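Local coordinates for protein HcgB (Methanococcus maripaludis, PDB 5D5P) that acts as a guanylyltransferase in the biosynthesis of the iron-guanylylpyridinol cofactor of [Fe]-hydrogenase, probably transferring a guanylyl group to the pyridinol precursor, at residues P81-N84 against K85-A89; M116-K119 against G120-L123. One frame throughout, in Å; residues are numbered along the deposited sequence.

Contact 1. Residues P81-N84 against K85-A89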
loop_
_atom_site.group_PDB
_atom_site.type_symbol
_atom_site.label_atom_id
_atom_site.label_comp_id
_atom_site.label_asym_id
_atom_site.label_seq_id
_atom_site.Cartn_x
_atom_site.Cartn_y
_atom_site.Cartn_z
ATOM N N PRO A 81 -2.528 5.497 -7.847
ATOM C CA PRO A 81 -1.734 5.568 -9.071
ATOM C C PRO A 81 -0.742 4.406 -9.212
ATOM O O PRO A 81 -0.718 3.819 -10.305
ATOM C CB PRO A 81 -1.033 6.921 -8.948
ATOM C CG PRO A 81 -2.097 7.767 -8.191
ATOM C CD PRO A 81 -2.538 6.791 -7.133
ATOM N N ALA A 82 0.023 4.066 -8.165
ATOM C CA ALA A 82 0.966 2.945 -8.300
ATOM C C ALA A 82 0.255 1.695 -8.821
ATOM O O ALA A 82 0.735 1.038 -9.744
ATOM C CB ALA A 82 1.638 2.634 -6.940
ATOM N N LEU A 83 -0.901 1.391 -8.247
ATOM C CA LEU A 83 -1.628 0.194 -8.631
ATOM C C LEU A 83 -2.044 0.273 -10.101
ATOM O O LEU A 83 -1.867 -0.675 -10.871
ATOM C CB LEU A 83 -2.856 -0.005 -7.745
ATOM C CG LEU A 83 -3.769 -1.150 -8.200
ATOM C CD1 LEU A 83 -3.141 -2.523 -7.946
ATOM C CD2 LEU A 83 -5.137 -1.054 -7.528
ATOM N N ASN A 84 -2.592 1.406 -10.491
ATOM C CA ASN A 84 -3.108 1.495 -11.848
ATOM C C ASN A 84 -2.006 1.554 -12.898
ATOM O O ASN A 84 -2.245 1.158 -14.046
ATOM C CB ASN A 84 -4.105 2.664 -11.939
ATOM C CG ASN A 84 -5.439 2.293 -11.256
ATOM O OD1 ASN A 84 -6.063 1.289 -11.608
ATOM N ND2 ASN A 84 -5.822 3.034 -10.240
ATOM N N LYS A 85 -0.806 2.023 -12.529
ATOM C CA LYS A 85 0.342 1.926 -13.453
ATOM C C LYS A 85 0.660 0.452 -13.685
ATOM O O LYS A 85 0.952 0.029 -14.800
ATOM C CB LYS A 85 1.569 2.623 -12.885
ATOM C CG LYS A 85 1.456 4.122 -12.817
ATOM C CD LYS A 85 2.830 4.703 -12.506
ATOM C CE LYS A 85 2.695 6.102 -11.926
ATOM N NZ LYS A 85 4.020 6.720 -11.608
ATOM N N GLY A 86 0.607 -0.314 -12.601
ATOM C CA GLY A 86 0.850 -1.745 -12.686
ATOM C C GLY A 86 -0.156 -2.431 -13.584
ATOM O O GLY A 86 0.203 -3.312 -14.375
ATOM N N LEU A 87 -1.421 -2.025 -13.487
ATOM C CA LEU A 87 -2.453 -2.671 -14.288
ATOM C C LEU A 87 -2.321 -2.339 -15.756
ATOM O O LEU A 87 -2.695 -3.145 -16.611
ATOM C CB LEU A 87 -3.845 -2.278 -13.783
ATOM C CG LEU A 87 -4.088 -2.891 -12.399
ATOM C CD1 LEU A 87 -5.397 -2.357 -11.851
ATOM C CD2 LEU A 87 -4.135 -4.429 -12.523
ATOM N N ILE A 88 -1.766 -1.173 -16.081
ATOM C CA ILE A 88 -1.490 -0.903 -17.498
ATOM C C ILE A 88 -0.529 -1.942 -18.042
ATOM O O ILE A 88 -0.719 -2.456 -19.148
ATOM C CB ILE A 88 -0.887 0.503 -17.711
ATOM C CG1 ILE A 88 -1.942 1.540 -17.400
ATOM C CG2 ILE A 88 -0.391 0.666 -19.146
ATOM C CD1 ILE A 88 -1.413 2.981 -17.379
ATOM N N ALA A 89 0.504 -2.272 -17.259
ATOM C CA ALA A 89 1.458 -3.279 -17.717
ATOM C C ALA A 89 0.803 -4.661 -17.776
ATOM O O ALA A 89 0.960 -5.399 -18.748
ATOM C CB ALA A 89 2.718 -3.297 -16.804
#
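Lys85 N donates to Pro81 O at 2.9 Å, the first of four backbone bonds that pass from one segment to the other. Gly86 N to Ala82 O follows, then Leu87 N to Leu83 O, and Ile88 N to Asn84 O at 3.1 Å. Four successive bonds from residue i+4 back to residue i identify the first turns of an alpha-helix, the helix 81-92, with Pro81 at its start, where a proline nitrogen costs no backbone bond.

Apolar contact comes from two leucines one turn apart. Leu83 directs its CG anti to the backbone N (chi1 173°), which brings that branch point to 4.2 Å from Leu87 CD1, and the two side chains cross at a slant. The same methyl, Leu87 CD1, lies 3.7 Å from Asn84 OD1, so it rests against an amide oxygen as well as a leucine. Both leucines also pack on Met116 of strand 111-117, and Leu83 touches Met80 of the second subunit.

Aliphatic carbons lie close to carbonyl oxygens on other sides of the helix. Lys85 CG comes within 3.3 Å of Pro81 O, after which the chain runs extended away from the first turn, and its NZ makes a weak bond to Arg101 O. Ile88 CG1 similarly approaches Asn84 O at 3.4 Å. The other polar atom of the Asn84 amide, ND2, is hydrogen-bonded to Thr78 OG1.

Contact 2. Residues M116-K119 against G120-L123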
loop_
_atom_site.group_PDB
_atom_site.type_symbol
_atom_site.label_atom_id
_atom_site.label_comp_id
_atom_site.label_asym_id
_atom_site.label_seq_id
_atom_site.Cartn_x
_atom_site.Cartn_y
_atom_site.Cartn_z
ATOM N N MET A 116 3.501 -7.241 -8.579
ATOM C CA MET A 116 2.253 -7.843 -9.012
ATOM C C MET A 116 2.498 -9.023 -9.955
ATOM O O MET A 116 3.519 -9.078 -10.655
ATOM C CB MET A 116 1.392 -6.782 -9.683
ATOM C CG MET A 116 0.972 -5.682 -8.689
ATOM S SD MET A 116 0.414 -4.186 -9.554
ATOM C CE MET A 116 -0.948 -4.753 -10.538
ATOM N N ASP A 117 1.561 -9.970 -10.005
ATOM C CA ASP A 117 1.766 -11.093 -10.913
ATOM C C ASP A 117 1.001 -10.849 -12.223
ATOM O O ASP A 117 0.488 -9.755 -12.467
ATOM C CB ASP A 117 1.355 -12.430 -10.262
ATOM C CG ASP A 117 -0.153 -12.681 -10.288
ATOM O OD1 ASP A 117 -0.940 -11.757 -10.537
ATOM O OD2 ASP A 117 -0.554 -13.858 -10.158
ATOM N N LYS A 118 0.945 -11.875 -13.061
ATOM C CA LYS A 118 0.432 -11.709 -14.420
ATOM C C LYS A 118 -1.036 -11.349 -14.486
ATOM O O LYS A 118 -1.497 -10.883 -15.527
ATOM C CB LYS A 118 0.686 -12.988 -15.224
ATOM C CG LYS A 118 0.053 -14.203 -14.594
ATOM C CD LYS A 118 0.328 -15.470 -15.403
ATOM C CE LYS A 118 -0.136 -16.702 -14.638
ATOM N NZ LYS A 118 -1.571 -16.593 -14.259
ATOM N N LYS A 119 -1.763 -11.574 -13.391
ATOM C CA LYS A 119 -3.194 -11.204 -13.295
ATOM C C LYS A 119 -3.443 -9.907 -12.557
ATOM O O LYS A 119 -4.582 -9.506 -12.380
ATOM C CB LYS A 119 -3.995 -12.294 -12.558
ATOM C CG LYS A 119 -4.071 -13.619 -13.283
ATOM C CD LYS A 119 -4.976 -14.598 -12.556
ATOM C CE LYS A 119 -5.273 -15.806 -13.420
ATOM N NZ LYS A 119 -5.940 -16.863 -12.651
ATOM N N GLY A 120 -2.382 -9.284 -12.081
ATOM C CA GLY A 120 -2.529 -8.061 -11.301
ATOM C C GLY A 120 -2.676 -8.297 -9.799
ATOM O O GLY A 120 -2.860 -7.341 -9.020
ATOM N N ARG A 121 -2.527 -9.548 -9.373
ATOM C CA ARG A 121 -2.561 -9.835 -7.934
ATOM C C ARG A 121 -1.342 -9.278 -7.233
ATOM O O ARG A 121 -0.236 -9.360 -7.745
ATOM C CB ARG A 121 -2.656 -11.342 -7.691
ATOM C CG ARG A 121 -3.926 -11.906 -8.249
ATOM C CD ARG A 121 -4.021 -13.426 -8.084
ATOM N NE ARG A 121 -3.100 -14.101 -8.990
ATOM C CZ ARG A 121 -3.263 -15.338 -9.460
ATOM N NH1 ARG A 121 -4.301 -16.105 -9.064
ATOM N NH2 ARG A 121 -2.370 -15.827 -10.319
ATOM N N ILE A 122 -1.554 -8.732 -6.037
ATOM C CA ILE A 122 -0.465 -8.059 -5.339
ATOM C C ILE A 122 0.285 -9.027 -4.430
ATOM O O ILE A 122 -0.310 -9.627 -3.542
ATOM C CB ILE A 122 -1.013 -6.886 -4.505
ATOM C CG1 ILE A 122 -1.551 -5.813 -5.450
ATOM C CG2 ILE A 122 0.084 -6.292 -3.605
ATOM C CD1 ILE A 122 -2.460 -4.827 -4.727
ATOM N N LEU A 123 1.596 -9.159 -4.650
ATOM C CA LEU A 123 2.395 -10.147 -3.929
ATOM C C LEU A 123 3.095 -9.546 -2.709
ATOM O O LEU A 123 3.201 -10.169 -1.671
ATOM C CB LEU A 123 3.434 -10.772 -4.870
ATOM C CG LEU A 123 2.878 -11.324 -6.177
ATOM C CD1 LEU A 123 4.008 -11.954 -6.958
ATOM C CD2 LEU A 123 1.832 -12.402 -5.867
#
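Asp117 and Arg121 face each other across a type I turn from Asp117 to Gly120, and the aspartate carboxylate bonds to the backbone inside the turn and just past it. Asp117 CB packs 4.3 Å from Leu123 CD1. With chi1 at 80°, CG sits between the backbone N and the carbonyl carbon, 3.8 Å from Arg121 CB. OD1 accepts Lys119 N, which makes an Asx turn, and Arg121 N at 3.0 Å; the two come from opposite faces of its plane. OD2 takes the salt bridge, gripped side-on by Arg121 NE at 2.8 Å and Arg121 NH2 at 2.7 Å, close to the guanidinium plane, although the two flat groups are turned 49° apart. Lys119 CD lies over one guanidinium face, 3.6 Å from Arg121 CZ, and Lys118 NZ is 4.1 Å from Arg121 NH2. Replacing Asp117 by an alanine would probably cost Arg121 the carboxylate beside Lys118 and Lys119 and leave Lys119 N and Arg121 N without this acceptor.

The hairpin closes through Gly120 N to Asp117 O and Asp117 N to Arg121 O, and Arg79 of the second subunit hydrogen-bonds to Lys119 O. Beyond, Met116 and Ile122 form an antiparallel non-hydrogen-bonded pair, Met116 CG 4.1 Å from Ile122 CG1. This pair faces helix 81-92, Arg121 lies against helix 3-15, Leu123 packs on helix 24-35, and Met116 bonds through its backbone to Ile98 of strand 97-103.

How the contacts relate
Running from the N terminus, the chain first meets contact 1, at the start of helix 81-92, where one turn bonds to the next. It then passes through strand 97-103 and enters strand 111-117, whose far end contact 2 joins to strand 122-128. The contacts are in series, neither nested nor crossed; contact 1 closes no loop, and contact 2 closes the tight turn of the hairpin. Their centres lie about 11 Å apart, yet they touch: Met116 CE packs 3.8 Å from Leu87 CD2, and Leu83 CD1 lies 4.0 Å from Ile122 CD1. Helix 81-92 is thereby tied to the hairpin, whose second strand is outermost within this chain, where the second subunit bonds to Ile122.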